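Local coordinates for ribosomal protein S2-related protein (Deinococcus radiodurans, PDB 2JH3) that binds a 4Fe-4S cluster and has a chelatase-like fold, and may act as a sirohydrochlorin ferrochelatase, at residues 127-130 against 131-135. Sequence-based numbering, arbitrary orientation.
Sequences AAQA and RDTLP
Arg131 starts with CG beside its own backbone N (chi1 -68°), and a bend at chi3 (-56°) turns its guanidinium back along the helix to Ala127 and Ala128. One face of that flat group lies against Ala128, whose CA is 3.6 Å from Arg131 NH2. Arg131 NH1 approaches Ala127 CB at 3.7 Å. Arg131 CG passes 3.3 Å from Ala127 O, the carbonyl that accepts the helical bond from Arg131 N. Arg131 NH1 also hydrogen-bonds to Gln169 OE1, which helps hold the guanidinium in this position. Replacing Arg131 by an alanine removes the guanidinium, which would probably leave Gln169 without its partner and uncover Ala127 CB and Ala128 CA.

Around the turn, Thr133 holds OG1 beside its backbone N (chi1 -65°), from where Thr133 OG1 donates to Gln129 O at 2.8 Å, tilted from the carbonyl plane. Thr133 N is shared between Gln129 O, weakly, and Ala130 O, which it meets at 3.0 Å from above the carbonyl plane, consistent with a last turn tending toward 3-10 geometry. Ala130 O additionally accepts from Leu134 N at 3.3 Å, nearly in line with its C=O; two donors thus grip one carbonyl just where Leu134 leaves helical geometry. The threonine hydroxyl supplements the backbone bonding at this C-terminal helix end.

Asp132 OD2 hydrogen-bonds to His250 NE2 of a loop. Gln129 and Ala130 of helix 122-133 rest on Val210, and Thr133 with Leu134, just past the helix, on Val208 and His242, tying the helix end to the parallel sheet that holds strands 207-211 and 241-243.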
loop_
_atom_site.group_PDB
_atom_site.type_symbol
_atom_site.label_atom_id
_atom_site.label_comp_id
_atom_site.label_asym_id
_atom_site.label_seq_id
_atom_site.Cartn_x
_atom_site.Cartn_y
_atom_site.Cartn_z
ATOM N N ALA A 127 -21.667 -34.093 -18.597
ATOM C CA ALA A 127 -21.442 -35.567 -18.705
ATOM C C ALA A 127 -19.992 -35.978 -18.590
ATOM O O ALA A 127 -19.629 -36.943 -17.871
ATOM C CB ALA A 127 -22.098 -36.141 -19.955
ATOM N N ALA A 128 -19.104 -35.233 -19.209
ATOM C CA ALA A 128 -17.713 -35.655 -19.154
ATOM C C ALA A 128 -17.139 -35.529 -17.770
ATOM O O ALA A 128 -16.434 -36.425 -17.294
ATOM C CB ALA A 128 -16.905 -34.879 -20.114
ATOM N N GLN A 129 -17.408 -34.402 -17.122
ATOM C CA GLN A 129 -17.008 -34.182 -15.735
ATOM C C GLN A 129 -17.643 -35.279 -14.843
ATOM O O GLN A 129 -16.988 -35.797 -13.941
ATOM C CB GLN A 129 -17.428 -32.771 -15.322
ATOM C CG GLN A 129 -17.126 -32.316 -13.933
ATOM C CD GLN A 129 -15.691 -32.510 -13.530
ATOM O OE1 GLN A 129 -14.950 -31.565 -13.414
ATOM N NE2 GLN A 129 -15.303 -33.753 -13.273
ATOM N N ALA A 130 -18.899 -35.615 -15.093
ATOM C CA ALA A 130 -19.590 -36.628 -14.289
ATOM C C ALA A 130 -18.829 -37.961 -14.392
ATOM O O ALA A 130 -18.468 -38.578 -13.370
ATOM C CB ALA A 130 -21.018 -36.787 -14.761
ATOM N N ARG A 131 -18.530 -38.362 -15.632
ATOM C CA ARG A 131 -17.861 -39.647 -15.880
ATOM C C ARG A 131 -16.508 -39.659 -15.273
ATOM O O ARG A 131 -16.106 -40.661 -14.694
ATOM C CB ARG A 131 -17.779 -39.935 -17.365
ATOM C CG ARG A 131 -19.130 -40.200 -17.977
ATOM C CD ARG A 131 -19.026 -40.648 -19.426
ATOM N NE ARG A 131 -18.296 -39.687 -20.266
ATOM C CZ ARG A 131 -18.829 -38.862 -21.182
ATOM N NH1 ARG A 131 -20.134 -38.838 -21.455
ATOM N NH2 ARG A 131 -18.013 -38.038 -21.854
ATOM N N ASP A 132 -15.808 -38.537 -15.351
ATOM C CA ASP A 132 -14.454 -38.459 -14.804
ATOM C C ASP A 132 -14.460 -38.544 -13.291
ATOM O O ASP A 132 -13.464 -38.911 -12.673
ATOM C CB ASP A 132 -13.761 -37.151 -15.223
ATOM C CG ASP A 132 -13.488 -37.065 -16.740
ATOM O OD1 ASP A 132 -13.782 -38.051 -17.469
ATOM O OD2 ASP A 132 -12.979 -35.982 -17.177
ATOM N N THR A 133 -15.578 -38.165 -12.688
ATOM C CA THR A 133 -15.696 -38.095 -11.237
ATOM C C THR A 133 -15.980 -39.497 -10.607
ATOM O O THR A 133 -15.560 -39.758 -9.477
ATOM C CB THR A 133 -16.759 -37.008 -10.844
ATOM O OG1 THR A 133 -16.280 -35.704 -11.249
ATOM C CG2 THR A 133 -17.040 -37.007 -9.375
ATOM N N LEU A 134 -16.630 -40.387 -11.353
ATOM C CA LEU A 134 -16.897 -41.770 -10.891
ATOM C C LEU A 134 -15.638 -42.623 -10.664
ATOM O O LEU A 134 -14.611 -42.417 -11.343
ATOM C CB LEU A 134 -17.768 -42.500 -11.897
ATOM C CG LEU A 134 -19.047 -41.784 -12.267
ATOM C CD1 LEU A 134 -19.783 -42.599 -13.298
ATOM C CD2 LEU A 134 -19.928 -41.533 -11.028
ATOM N N PRO A 135 -15.711 -43.596 -9.714
ATOM C CA PRO A 135 -14.594 -44.532 -9.517
ATOM C C PRO A 135 -14.501 -45.248 -10.831
ATOM O O PRO A 135 -15.541 -45.678 -11.355
ATOM C CB PRO A 135 -15.084 -45.460 -8.398
ATOM C CG PRO A 135 -16.168 -44.708 -7.733
ATOM C CD PRO A 135 -16.834 -43.925 -8.817
#